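Local coordinates for DNA replication and repair protein RecF (Caldanaerobacter subterraneus subsp. tengcongensis, PDB 5Z69), which binds ATP, probably binds single-stranded DNA, and is thought to act as an ATP-dependent switch in RecFOR recombinational DNA repair, at residues R19-Q24 with K43-E48; L34-N39 with D358-I363; V318-D323 with Q344-H349. One frame throughout, in Å; residues are numbered along the deposited sequence.

Contact 1: residues R19-Q24 with K43-E48; sequences RNLKKQ and KSNLLE. With AGS (phosphothiophosphoric acid-adenylate ester), chain C.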
loop_
_atom_site.group_PDB
_atom_site.type_symbol
_atom_site.label_atom_id
_atom_site.label_comp_id
_atom_site.label_asym_id
_atom_site.label_seq_id
_atom_site.Cartn_x
_atom_site.Cartn_y
_atom_site.Cartn_z
ATOM N N ARG A 19 -26.225 -28.269 11.732
ATOM C CA ARG A 19 -27.154 -27.183 11.409
ATOM C C ARG A 19 -28.622 -27.661 11.483
ATOM O O ARG A 19 -29.012 -28.310 12.447
ATOM C CB ARG A 19 -26.843 -26.613 10.017
ATOM C CG ARG A 19 -25.487 -25.897 9.890
ATOM C CD ARG A 19 -25.512 -24.460 10.455
ATOM N NE ARG A 19 -24.373 -23.691 9.971
ATOM C CZ ARG A 19 -24.144 -22.406 10.267
ATOM N NH1 ARG A 19 -24.957 -21.725 11.063
ATOM N NH2 ARG A 19 -23.088 -21.796 9.772
ATOM N N ASN A 20 -29.412 -27.374 10.452
ATOM C CA ASN A 20 -30.792 -27.809 10.366
ATOM C C ASN A 20 -30.906 -29.136 9.616
ATOM O O ASN A 20 -32.015 -29.597 9.353
ATOM C CB ASN A 20 -31.648 -26.736 9.660
ATOM C CG ASN A 20 -31.512 -26.778 8.137
ATOM O OD1 ASN A 20 -30.412 -26.959 7.596
ATOM N ND2 ASN A 20 -32.635 -26.639 7.442
ATOM N N LEU A 21 -29.796 -29.745 9.211
ATOM C CA LEU A 21 -29.892 -30.984 8.403
ATOM C C LEU A 21 -30.349 -32.159 9.274
ATOM O O LEU A 21 -29.863 -32.285 10.421
ATOM C CB LEU A 21 -28.526 -31.272 7.745
ATOM C CG LEU A 21 -28.164 -30.654 6.390
ATOM C CD1 LEU A 21 -28.434 -29.266 6.493
ATOM C CD2 LEU A 21 -26.687 -30.792 6.082
ATOM N N LYS A 22 -31.272 -32.974 8.784
ATOM C CA LYS A 22 -31.649 -34.151 9.516
ATOM C C LYS A 22 -30.526 -35.196 9.449
ATOM O O LYS A 22 -29.599 -35.071 8.639
ATOM C CB LYS A 22 -32.954 -34.707 8.977
ATOM C CG LYS A 22 -34.083 -33.696 8.913
ATOM C CD LYS A 22 -34.537 -33.335 10.311
ATOM C CE LYS A 22 -35.806 -32.464 10.334
ATOM N NZ LYS A 22 -35.536 -31.018 10.158
ATOM N N LYS A 23 -30.583 -36.167 10.363
ATOM C CA LYS A 23 -29.575 -37.210 10.484
ATOM C C LYS A 23 -29.673 -38.141 9.288
ATOM O O LYS A 23 -30.601 -38.942 9.186
ATOM C CB LYS A 23 -29.774 -37.974 11.788
ATOM C CG LYS A 23 -28.577 -38.772 12.252
ATOM C CD LYS A 23 -28.931 -39.484 13.565
ATOM C CE LYS A 23 -27.900 -40.533 13.923
ATOM N NZ LYS A 23 -27.993 -40.948 15.368
ATOM N N GLN A 24 -28.734 -38.035 8.359
ATOM C CA GLN A 24 -28.899 -38.791 7.126
ATOM C C GLN A 24 -27.579 -39.070 6.415
ATOM O O GLN A 24 -26.585 -38.368 6.621
ATOM C CB GLN A 24 -29.874 -38.041 6.195
ATOM C CG GLN A 24 -29.412 -36.654 5.833
ATOM C CD GLN A 24 -30.554 -35.705 5.487
ATOM O OE1 GLN A 24 -31.558 -36.086 4.868
ATOM N NE2 GLN A 24 -30.407 -34.455 5.900
ATOM N N LYS A 43 -29.526 -25.965 1.820
ATOM C CA LYS A 43 -28.596 -26.076 0.698
ATOM C C LYS A 43 -27.184 -25.659 1.081
ATOM O O LYS A 43 -26.224 -26.378 0.818
ATOM C CB LYS A 43 -29.057 -25.218 -0.492
ATOM C CG LYS A 43 -30.361 -25.636 -1.122
ATOM C CD LYS A 43 -30.782 -24.674 -2.228
ATOM C CE LYS A 43 -31.237 -23.338 -1.655
ATOM N NZ LYS A 43 -31.994 -22.552 -2.667
ATOM N N SER A 44 -27.037 -24.482 1.675
ATOM C CA SER A 44 -25.692 -24.000 1.949
ATOM C C SER A 44 -25.110 -24.731 3.158
ATOM O O SER A 44 -23.894 -24.916 3.252
ATOM C CB SER A 44 -25.676 -22.482 2.176
ATOM O OG SER A 44 -26.430 -22.168 3.336
ATOM N N ASN A 45 -25.977 -25.128 4.087
ATOM C CA ASN A 45 -25.526 -25.942 5.203
ATOM C C ASN A 45 -24.852 -27.249 4.711
ATOM O O ASN A 45 -23.848 -27.683 5.256
ATOM C CB ASN A 45 -26.700 -26.272 6.139
ATOM C CG ASN A 45 -27.288 -25.029 6.809
ATOM O OD1 ASN A 45 -26.677 -23.975 6.816
ATOM N ND2 ASN A 45 -28.488 -25.164 7.366
ATOM N N LEU A 46 -25.397 -27.858 3.666
ATOM C CA LEU A 46 -24.823 -29.121 3.189
ATOM C C LEU A 46 -23.457 -28.871 2.544
ATOM O O LEU A 46 -22.508 -29.647 2.761
ATOM C CB LEU A 46 -25.776 -29.819 2.225
ATOM C CG LEU A 46 -25.199 -31.030 1.483
ATOM C CD1 LEU A 46 -24.788 -32.152 2.431
ATOM C CD2 LEU A 46 -26.218 -31.538 0.472
ATOM N N LEU A 47 -23.351 -27.805 1.754
ATOM C CA LEU A 47 -22.056 -27.406 1.203
ATOM C C LEU A 47 -21.063 -27.072 2.308
ATOM O O LEU A 47 -19.873 -27.427 2.226
ATOM C CB LEU A 47 -22.219 -26.204 0.270
ATOM C CG LEU A 47 -22.228 -26.527 -1.232
ATOM C CD1 LEU A 47 -23.129 -27.695 -1.518
ATOM C CD2 LEU A 47 -22.659 -25.347 -2.052
ATOM N N GLU A 48 -21.554 -26.423 3.362
ATOM C CA GLU A 48 -20.712 -26.119 4.504
ATOM C C GLU A 48 -20.209 -27.416 5.152
ATOM O O GLU A 48 -19.063 -27.500 5.579
ATOM C CB GLU A 48 -21.480 -25.269 5.523
ATOM C CG GLU A 48 -20.688 -24.848 6.767
ATOM C CD GLU A 48 -21.523 -23.951 7.706
ATOM O OE1 GLU A 48 -21.064 -22.840 8.065
ATOM O OE2 GLU A 48 -22.638 -24.355 8.071
HETATM P PG AGS C . -28.310 -20.842 0.376
HETATM S S1G AGS C . -27.872 -21.728 -1.310
HETATM O O2G AGS C . -29.473 -19.822 0.134
HETATM O O3G AGS C . -27.040 -20.041 0.802
HETATM P PB AGS C . -30.181 -22.080 2.096
HETATM O O1B AGS C . -30.779 -23.410 1.779
HETATM O O2B AGS C . -31.043 -20.927 1.553
HETATM O O3B AGS C . -28.699 -21.909 1.480
HETATM P PA AGS C . -29.159 -22.609 4.665
HETATM O O1A AGS C . -28.636 -23.889 4.001
HETATM O O2A AGS C . -28.165 -21.572 5.088
HETATM O O3A AGS C . -30.195 -21.899 3.678
HETATM O "O5'" AGS C . -30.065 -22.974 5.870
HETATM C "C5'" AGS C . -29.917 -22.275 7.074
HETATM C "C4'" AGS C . -31.182 -22.559 7.825
HETATM O "O4'" AGS C . -30.881 -23.426 8.941
HETATM C "C3'" AGS C . -31.842 -21.316 8.412
HETATM O "O3'" AGS C . -33.259 -21.451 8.399
HETATM C "C2'" AGS C . -31.224 -21.242 9.811
HETATM O "O2'" AGS C . -32.085 -20.612 10.754
HETATM C "C1'" AGS C . -31.045 -22.725 10.158
HETATM N N9 AGS C . -29.900 -22.995 11.011
HETATM C C8 AGS C . -28.668 -22.385 10.982
HETATM N N7 AGS C . -27.838 -22.818 11.897
HETATM C C5 AGS C . -28.563 -23.781 12.576
HETATM C C6 AGS C . -28.256 -24.617 13.667
HETATM N N6 AGS C . -27.067 -24.622 14.278
HETATM N N1 AGS C . -29.219 -25.451 14.118
HETATM C C2 AGS C . -30.407 -25.452 13.504
HETATM N N3 AGS C . -30.815 -24.712 12.470
HETATM C C4 AGS C . -29.839 -23.896 12.051
#

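Contact 2: residues L34-N39 with D358-I363; sequences LIYGLN and DCCFKI. With AGS (phosphothiophosphoric acid-adenylate ester), chain C.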
loop_
_atom_site.group_PDB
_atom_site.type_symbol
_atom_site.label_atom_id
_atom_site.label_comp_id
_atom_site.label_asym_id
_atom_site.label_seq_id
_atom_site.Cartn_x
_atom_site.Cartn_y
_atom_site.Cartn_z
ATOM N N LEU A 34 -26.846 -31.845 -8.336
ATOM C CA LEU A 34 -27.706 -30.674 -8.199
ATOM C C LEU A 34 -28.422 -30.720 -6.853
ATOM O O LEU A 34 -29.124 -31.672 -6.553
ATOM C CB LEU A 34 -28.718 -30.617 -9.351
ATOM C CG LEU A 34 -29.479 -29.324 -9.674
ATOM C CD1 LEU A 34 -30.790 -29.264 -8.923
ATOM C CD2 LEU A 34 -28.646 -28.084 -9.392
ATOM N N ILE A 35 -28.206 -29.701 -6.028
ATOM C CA ILE A 35 -28.935 -29.600 -4.774
ATOM C C ILE A 35 -29.843 -28.385 -4.829
ATOM O O ILE A 35 -29.363 -27.258 -4.853
ATOM C CB ILE A 35 -27.983 -29.492 -3.592
ATOM C CG1 ILE A 35 -27.079 -30.724 -3.538
ATOM C CG2 ILE A 35 -28.770 -29.322 -2.288
ATOM C CD1 ILE A 35 -25.692 -30.420 -3.044
ATOM N N TYR A 36 -31.147 -28.609 -4.883
ATOM C CA TYR A 36 -32.069 -27.493 -5.054
ATOM C C TYR A 36 -33.182 -27.493 -4.007
ATOM O O TYR A 36 -33.511 -28.518 -3.415
ATOM C CB TYR A 36 -32.683 -27.506 -6.457
ATOM C CG TYR A 36 -33.843 -28.468 -6.611
ATOM C CD1 TYR A 36 -33.629 -29.834 -6.800
ATOM C CD2 TYR A 36 -35.154 -28.006 -6.574
ATOM C CE1 TYR A 36 -34.697 -30.709 -6.933
ATOM C CE2 TYR A 36 -36.220 -28.864 -6.707
ATOM C CZ TYR A 36 -35.991 -30.213 -6.886
ATOM O OH TYR A 36 -37.067 -31.055 -7.017
ATOM N N GLY A 37 -33.768 -26.325 -3.798
ATOM C CA GLY A 37 -34.843 -26.180 -2.844
ATOM C C GLY A 37 -35.085 -24.711 -2.597
ATOM O O GLY A 37 -34.273 -23.864 -3.002
ATOM N N LEU A 38 -36.208 -24.409 -1.953
ATOM C CA LEU A 38 -36.506 -23.048 -1.516
ATOM C C LEU A 38 -35.355 -22.496 -0.688
ATOM O O LEU A 38 -34.532 -23.251 -0.161
ATOM C CB LEU A 38 -37.799 -23.005 -0.690
ATOM C CG LEU A 38 -39.159 -23.098 -1.393
ATOM C CD1 LEU A 38 -39.117 -22.376 -2.736
ATOM C CD2 LEU A 38 -39.660 -24.537 -1.547
ATOM N N ASN A 39 -35.300 -21.175 -0.586
ATOM C CA ASN A 39 -34.346 -20.517 0.287
ATOM C C ASN A 39 -34.487 -21.033 1.714
ATOM O O ASN A 39 -35.569 -21.463 2.118
ATOM C CB ASN A 39 -34.543 -18.995 0.244
ATOM C CG ASN A 39 -33.378 -18.271 -0.408
ATOM O OD1 ASN A 39 -33.284 -18.198 -1.637
ATOM N ND2 ASN A 39 -32.481 -17.729 0.414
ATOM N N ASP A 358 -26.414 -34.527 -13.029
ATOM C CA ASP A 358 -26.329 -35.962 -13.284
ATOM C C ASP A 358 -27.045 -36.727 -12.187
ATOM O O ASP A 358 -27.577 -37.805 -12.412
ATOM C CB ASP A 358 -24.867 -36.389 -13.409
ATOM C CG ASP A 358 -24.193 -35.764 -14.625
ATOM O OD1 ASP A 358 -23.414 -34.797 -14.470
ATOM O OD2 ASP A 358 -24.470 -36.233 -15.747
ATOM N N CYS A 359 -27.039 -36.149 -10.992
ATOM C CA CYS A 359 -27.884 -36.595 -9.889
ATOM C C CYS A 359 -28.527 -35.346 -9.347
ATOM O O CYS A 359 -27.927 -34.268 -9.389
ATOM C CB CYS A 359 -27.085 -37.304 -8.784
ATOM S SG CYS A 359 -26.268 -38.823 -9.349
ATOM N N CYS A 360 -29.728 -35.485 -8.818
ATOM C CA CYS A 360 -30.458 -34.334 -8.351
ATOM C C CYS A 360 -31.029 -34.611 -6.971
ATOM O O CYS A 360 -31.605 -35.664 -6.741
ATOM C CB CYS A 360 -31.556 -33.987 -9.348
ATOM S SG CYS A 360 -32.604 -32.632 -8.845
ATOM N N PHE A 361 -30.849 -33.666 -6.057
ATOM C CA PHE A 361 -31.363 -33.789 -4.697
ATOM C C PHE A 361 -32.243 -32.586 -4.341
ATOM O O PHE A 361 -31.819 -31.443 -4.474
ATOM C CB PHE A 361 -30.216 -33.883 -3.672
ATOM C CG PHE A 361 -29.267 -35.041 -3.890
ATOM C CD1 PHE A 361 -29.419 -36.227 -3.181
ATOM C CD2 PHE A 361 -28.199 -34.920 -4.766
ATOM C CE1 PHE A 361 -28.532 -37.277 -3.361
ATOM C CE2 PHE A 361 -27.304 -35.964 -4.959
ATOM C CZ PHE A 361 -27.458 -37.140 -4.266
ATOM N N LYS A 362 -33.458 -32.846 -3.867
ATOM C CA LYS A 362 -34.288 -31.782 -3.315
ATOM C C LYS A 362 -34.120 -31.686 -1.808
ATOM O O LYS A 362 -34.221 -32.687 -1.088
ATOM C CB LYS A 362 -35.774 -31.996 -3.636
ATOM C CG LYS A 362 -36.622 -30.737 -3.358
ATOM C CD LYS A 362 -37.954 -31.053 -2.695
ATOM C CE LYS A 362 -39.065 -31.272 -3.706
ATOM N NZ LYS A 362 -40.269 -31.875 -3.048
ATOM N N ILE A 363 -33.867 -30.478 -1.321
ATOM C CA ILE A 363 -33.884 -30.274 0.116
ATOM C C ILE A 363 -35.017 -29.357 0.561
ATOM O O ILE A 363 -35.176 -28.243 0.050
ATOM C CB ILE A 363 -32.582 -29.671 0.632
ATOM C CG1 ILE A 363 -31.393 -30.567 0.291
ATOM C CG2 ILE A 363 -32.692 -29.441 2.147
ATOM C CD1 ILE A 363 -30.067 -30.071 0.876
HETATM P PG AGS C . -28.310 -20.842 0.376
HETATM S S1G AGS C . -27.872 -21.728 -1.310
HETATM O O2G AGS C . -29.473 -19.822 0.134
HETATM O O3G AGS C . -27.040 -20.041 0.802
HETATM P PB AGS C . -30.181 -22.080 2.096
HETATM O O1B AGS C . -30.779 -23.410 1.779
HETATM O O2B AGS C . -31.043 -20.927 1.553
HETATM O O3B AGS C . -28.699 -21.909 1.480
HETATM P PA AGS C . -29.159 -22.609 4.665
HETATM O O1A AGS C . -28.636 -23.889 4.001
HETATM O O2A AGS C . -28.165 -21.572 5.088
HETATM O O3A AGS C . -30.195 -21.899 3.678
HETATM O "O5'" AGS C . -30.065 -22.974 5.870
HETATM C "C5'" AGS C . -29.917 -22.275 7.074
HETATM C "C4'" AGS C . -31.182 -22.559 7.825
HETATM O "O4'" AGS C . -30.881 -23.426 8.941
HETATM C "C3'" AGS C . -31.842 -21.316 8.412
HETATM O "O3'" AGS C . -33.259 -21.451 8.399
HETATM C "C2'" AGS C . -31.224 -21.242 9.811
HETATM O "O2'" AGS C . -32.085 -20.612 10.754
HETATM C "C1'" AGS C . -31.045 -22.725 10.158
HETATM N N9 AGS C . -29.900 -22.995 11.011
HETATM C C8 AGS C . -28.668 -22.385 10.982
HETATM N N7 AGS C . -27.838 -22.818 11.897
HETATM C C5 AGS C . -28.563 -23.781 12.576
HETATM C C6 AGS C . -28.256 -24.617 13.667
HETATM N N6 AGS C . -27.067 -24.622 14.278
HETATM N N1 AGS C . -29.219 -25.451 14.118
HETATM C C2 AGS C . -30.407 -25.452 13.504
HETATM N N3 AGS C . -30.815 -24.712 12.470
HETATM C C4 AGS C . -29.839 -23.896 12.051
HETATM O O HOH W 1 -37.450 -26.695 -0.724
#

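Contact 3: residues V318-D323 with Q344-H349; sequences VLLLDD and QSFITH. With AGS (phosphothiophosphoric acid-adenylate ester), chain C.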
loop_
_atom_site.group_PDB
_atom_site.type_symbol
_atom_site.label_atom_id
_atom_site.label_comp_id
_atom_site.label_asym_id
_atom_site.label_seq_id
_atom_site.Cartn_x
_atom_site.Cartn_y
_atom_site.Cartn_z
ATOM N N VAL A 318 -12.819 -31.466 -5.915
ATOM C CA VAL A 318 -14.258 -31.410 -6.043
ATOM C C VAL A 318 -14.679 -29.944 -6.086
ATOM O O VAL A 318 -14.109 -29.120 -5.386
ATOM C CB VAL A 318 -14.953 -32.149 -4.875
ATOM C CG1 VAL A 318 -16.428 -31.834 -4.885
ATOM C CG2 VAL A 318 -14.687 -33.692 -4.982
ATOM N N LEU A 319 -15.684 -29.619 -6.888
ATOM C CA LEU A 319 -16.108 -28.234 -7.027
ATOM C C LEU A 319 -17.418 -27.995 -6.263
ATOM O O LEU A 319 -18.382 -28.753 -6.412
ATOM C CB LEU A 319 -16.238 -27.876 -8.527
ATOM C CG LEU A 319 -14.973 -27.404 -9.255
ATOM C CD1 LEU A 319 -13.707 -28.057 -8.768
ATOM C CD2 LEU A 319 -15.100 -27.552 -10.766
ATOM N N LEU A 320 -17.448 -26.953 -5.432
ATOM C CA LEU A 320 -18.656 -26.548 -4.722
ATOM C C LEU A 320 -19.178 -25.173 -5.203
ATOM O O LEU A 320 -18.471 -24.152 -5.092
ATOM C CB LEU A 320 -18.377 -26.528 -3.211
ATOM C CG LEU A 320 -17.750 -27.834 -2.673
ATOM C CD1 LEU A 320 -17.429 -27.633 -1.218
ATOM C CD2 LEU A 320 -18.676 -28.986 -2.891
ATOM N N LEU A 321 -20.394 -25.162 -5.742
ATOM C CA LEU A 321 -20.945 -23.940 -6.330
ATOM C C LEU A 321 -22.175 -23.511 -5.551
ATOM O O LEU A 321 -23.257 -24.086 -5.707
ATOM C CB LEU A 321 -21.290 -24.157 -7.806
ATOM C CG LEU A 321 -20.124 -24.022 -8.791
ATOM C CD1 LEU A 321 -19.099 -25.118 -8.547
ATOM C CD2 LEU A 321 -20.599 -24.069 -10.242
ATOM N N ASP A 322 -22.000 -22.526 -4.680
ATOM C CA ASP A 322 -23.091 -22.138 -3.795
ATOM C C ASP A 322 -23.801 -20.914 -4.311
ATOM O O ASP A 322 -23.258 -19.828 -4.249
ATOM C CB ASP A 322 -22.580 -21.869 -2.383
ATOM C CG ASP A 322 -23.710 -21.761 -1.368
ATOM O OD1 ASP A 322 -24.820 -22.260 -1.647
ATOM O OD2 ASP A 322 -23.487 -21.194 -0.284
ATOM N N ASP A 323 -25.024 -21.100 -4.796
ATOM C CA ASP A 323 -25.889 -19.985 -5.165
ATOM C C ASP A 323 -25.190 -19.067 -6.163
ATOM O O ASP A 323 -25.188 -17.853 -6.008
ATOM C CB ASP A 323 -26.321 -19.209 -3.910
ATOM C CG ASP A 323 -27.351 -18.134 -4.206
ATOM O OD1 ASP A 323 -28.097 -18.276 -5.203
ATOM O OD2 ASP A 323 -27.407 -17.141 -3.443
ATOM N N GLN A 344 -16.228 -33.813 -10.225
ATOM C CA GLN A 344 -17.451 -33.934 -9.444
ATOM C C GLN A 344 -17.781 -32.519 -8.949
ATOM O O GLN A 344 -16.899 -31.819 -8.460
ATOM C CB GLN A 344 -17.304 -34.899 -8.262
ATOM C CG GLN A 344 -18.602 -35.079 -7.483
ATOM C CD GLN A 344 -18.423 -35.893 -6.206
ATOM O OE1 GLN A 344 -17.465 -35.688 -5.456
ATOM N NE2 GLN A 344 -19.352 -36.805 -5.950
ATOM N N SER A 345 -19.028 -32.082 -9.111
ATOM C CA SER A 345 -19.420 -30.767 -8.604
ATOM C C SER A 345 -20.701 -30.849 -7.794
ATOM O O SER A 345 -21.501 -31.758 -7.963
ATOM C CB SER A 345 -19.598 -29.748 -9.760
ATOM O OG SER A 345 -20.545 -30.228 -10.706
ATOM N N PHE A 346 -20.862 -29.886 -6.892
ATOM C CA PHE A 346 -22.057 -29.762 -6.088
ATOM C C PHE A 346 -22.595 -28.381 -6.353
ATOM O O PHE A 346 -21.931 -27.390 -6.066
ATOM C CB PHE A 346 -21.750 -29.997 -4.594
ATOM C CG PHE A 346 -21.376 -31.427 -4.283
ATOM C CD1 PHE A 346 -22.336 -32.326 -3.835
ATOM C CD2 PHE A 346 -20.069 -31.874 -4.471
ATOM C CE1 PHE A 346 -21.995 -33.661 -3.580
ATOM C CE2 PHE A 346 -19.719 -33.210 -4.232
ATOM C CZ PHE A 346 -20.686 -34.106 -3.788
ATOM N N ILE A 347 -23.783 -28.321 -6.941
ATOM C CA ILE A 347 -24.367 -27.045 -7.335
ATOM C C ILE A 347 -25.700 -26.801 -6.630
ATOM O O ILE A 347 -26.619 -27.624 -6.702
ATOM C CB ILE A 347 -24.575 -26.969 -8.871
ATOM C CG1 ILE A 347 -23.239 -27.120 -9.603
ATOM C CG2 ILE A 347 -25.200 -25.631 -9.254
ATOM C CD1 ILE A 347 -23.376 -27.136 -11.131
ATOM N N THR A 348 -25.808 -25.665 -5.949
ATOM C CA THR A 348 -27.059 -25.329 -5.293
ATOM C C THR A 348 -27.896 -24.434 -6.182
ATOM O O THR A 348 -27.377 -23.565 -6.894
ATOM C CB THR A 348 -26.845 -24.639 -3.920
ATOM O OG1 THR A 348 -26.103 -23.435 -4.095
ATOM C CG2 THR A 348 -26.094 -25.560 -2.968
ATOM N N HIS A 349 -29.205 -24.643 -6.140
ATOM C CA HIS A 349 -30.103 -23.829 -6.944
ATOM C C HIS A 349 -31.505 -23.815 -6.344
ATOM O O HIS A 349 -31.784 -24.518 -5.381
ATOM C CB HIS A 349 -30.141 -24.345 -8.392
ATOM C CG HIS A 349 -30.546 -23.306 -9.394
ATOM N ND1 HIS A 349 -30.166 -21.986 -9.290
ATOM C CD2 HIS A 349 -31.296 -23.393 -10.518
ATOM C CE1 HIS A 349 -30.665 -21.304 -10.305
ATOM N NE2 HIS A 349 -31.355 -22.135 -11.065
HETATM P PG AGS C . -28.310 -20.842 0.376
HETATM S S1G AGS C . -27.872 -21.728 -1.310
HETATM O O2G AGS C . -29.473 -19.822 0.134
HETATM O O3G AGS C . -27.040 -20.041 0.802
HETATM P PB AGS C . -30.181 -22.080 2.096
HETATM O O1B AGS C . -30.779 -23.410 1.779
HETATM O O2B AGS C . -31.043 -20.927 1.553
HETATM O O3B AGS C . -28.699 -21.909 1.480
HETATM P PA AGS C . -29.159 -22.609 4.665
HETATM O O1A AGS C . -28.636 -23.889 4.001
HETATM O O2A AGS C . -28.165 -21.572 5.088
HETATM O O3A AGS C . -30.195 -21.899 3.678
HETATM O "O5'" AGS C . -30.065 -22.974 5.870
HETATM C "C5'" AGS C . -29.917 -22.275 7.074
HETATM C "C4'" AGS C . -31.182 -22.559 7.825
HETATM O "O4'" AGS C . -30.881 -23.426 8.941
HETATM C "C3'" AGS C . -31.842 -21.316 8.412
HETATM O "O3'" AGS C . -33.259 -21.451 8.399
HETATM C "C2'" AGS C . -31.224 -21.242 9.811
HETATM O "O2'" AGS C . -32.085 -20.612 10.754
HETATM C "C1'" AGS C . -31.045 -22.725 10.158
HETATM N N9 AGS C . -29.900 -22.995 11.011
HETATM C C8 AGS C . -28.668 -22.385 10.982
HETATM N N7 AGS C . -27.838 -22.818 11.897
HETATM C C5 AGS C . -28.563 -23.781 12.576
HETATM C C6 AGS C . -28.256 -24.617 13.667
HETATM N N6 AGS C . -27.067 -24.622 14.278
HETATM N N1 AGS C . -29.219 -25.451 14.118
HETATM C C2 AGS C . -30.407 -25.452 13.504
HETATM N N3 AGS C . -30.815 -24.712 12.470
HETATM C C4 AGS C . -29.839 -23.896 12.051
HETATM O O HOH W 2 -24.849 -22.484 -7.768
#

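Contact 1: residues R19-Q24 with K43-E48
Asn45 and Arg19 bring the first turn of the helix that follows the P-loop (Walker A) against residues 19-24, a loop that flanks the sugar and base of the bound nucleotide. The amide of Asn45 reaches into the angle between Arg19 and Asn20: its ND2 lies 3.4 Å from Arg19 CB and donates to Asn20 OD1 at 2.6 Å. That donor stays in the plane of its own amide but stands above the carbonyl plane of Asn20, the two amides being turned 78° apart. Asn45 CB receives Leu21 CD1 at 3.5 Å, while CD2 of the same leucine lies on Leu46.

Arg19 bends at chi2 (-79°), which carries its guanidinium towards the end of Glu48. The two flat groups are nearly coplanar and meet side-on, NE to OE2 at 2.7 Å and NH2 to OE1 at 2.8 Å, each oxygen using its syn lone pair. Ser58 and Arg60 also hold this carboxylate, so Glu48 probably stays ionised and positions Arg19 for the nucleotide. At the in-plane edge of the guanidinium, NH1 donates to N7 of the adenine at 3.2 Å, while Asn45 N donates to the alpha-phosphate oxygen O1A at 2.9 Å.

Contact 2: residues L34-N39 with D358-I363
Tyr36 and Lys362 sit side by side on one face of two neighbouring parallel strands of the mixed sheet in the P-loop ATPase core, where strand 32-36 runs into the Walker A loop and strand 359-364 lies along its flank. Four backbone bonds join them in the alternating parallel pattern: Leu34 N to Cys359 O, Phe361 N to Leu34 O, Tyr36 N to Phe361 O and Ile363 N to Tyr36 O.

From CB, the tyrosine places CG between its backbone N and carbonyl carbon (chi1 81°), which turns the ring towards the neighbouring strand. CG passes Phe361 O at 4.2 Å. CD1 comes closer to the same carbonyl oxygen, at 3.4 Å, and begins to meet the sulfur of Cys360. CE1 touches that SG at 3.4 Å, an oblique sulfur-aromatic contact. Farther out, CE2 and CZ both approach Lys362 CG, CZ to 3.6 Å; this carbon sits over one ring face in a CH-pi contact 4.0 Å from the centroid. OH ends beside CB and CG of Lys362, whose chain then bends at chi2 and chi3 and departs from the ring.

Leu34 CD1 adds a contact to Cys360 SG on the tyrosine's side of the sheet. On the other side, Ile35 CG2 packs on Ile363 CD1 at 3.5 Å, and both residues touch Leu46 of the helix after the P-loop. Cys359 is tied by a disulfide to Cys29. Past the last direct backbone hydrogen bond, where residues 37-39 leave the strand, a water bridges the two segments, accepting from Leu38 N and donating to Ile363 O, both at 2.9 Å.

Contact 3: residues V318-D323 with Q344-H349
The Phe346 ring meets Val318 edge-on: CG1 of the valine lies in the ring plane, 3.6 Å from CE2. Leu320 CD2 approaches CD2 of the ring obliquely, also at 3.6 Å, and Phe28 packs edge-to-face with the ring. With CG anti to its carbonyl carbon (chi1 -69°), Phe346 runs side by side with Leu320 on one face of the sheet. Leu321 and Ile347 are likewise paired on the other face.

Between these two layers, strands 318-321 and 345-349 run almost exactly parallel, 5° apart, in the core sheet of the ABC-type ATPase. Backbone bonds alternate from Leu319 N to Gln344 O up to Thr348 N to Leu321 O. The Leu-Leu-Leu-Asp-Asp run, hydrophobic residues ending in an acidic pair, is consistent with a Walker B strand.

At its end the strand pair turns polar. Thr348 OG1 donates to Asp322 OD1 at 3.0 Å, using the anti lone pair of that oxygen, and accepts from Asp323 N at 2.7 Å. Asp322 OD1 lies 3.1 Å from S1G, the sulfur on the gamma-phosphorus of the nucleotide, a close approach rather than an assigned bond. One threonine hydroxyl therefore links the carboxylate of the first aspartate to the backbone of the second, although Asp323 itself is poorly ordered. Serving as both donor and acceptor, the hydroxyl would help orient the Asp322 carboxylate beside the gamma-thiophosphate.

In the fold
Contacts 2 and 3 share the mixed sheet, their centres about 10 Å apart, and strand 32-36 of contact 2 is the direct neighbour of strand 345-349 of contact 3, bonded through Ile35 to Ile347 and His349. Contact 1 lies about 12 Å from the centre of contact 2 and 14 Å from that of contact 3, where helix 43-55 packs on this sheet through Leu46 and Leu47. Along the chain, contacts 1 and 2 cross, their segments alternating; contact 1 closes before contact 3 opens, and contact 2, its closest ends 319 residues apart, encloses contact 3. All three converge on one nucleotide: contact 1 at adenine, sugar and phosphates, contact 2 leading into the P-loop, contact 3 at the gamma-thiophosphate.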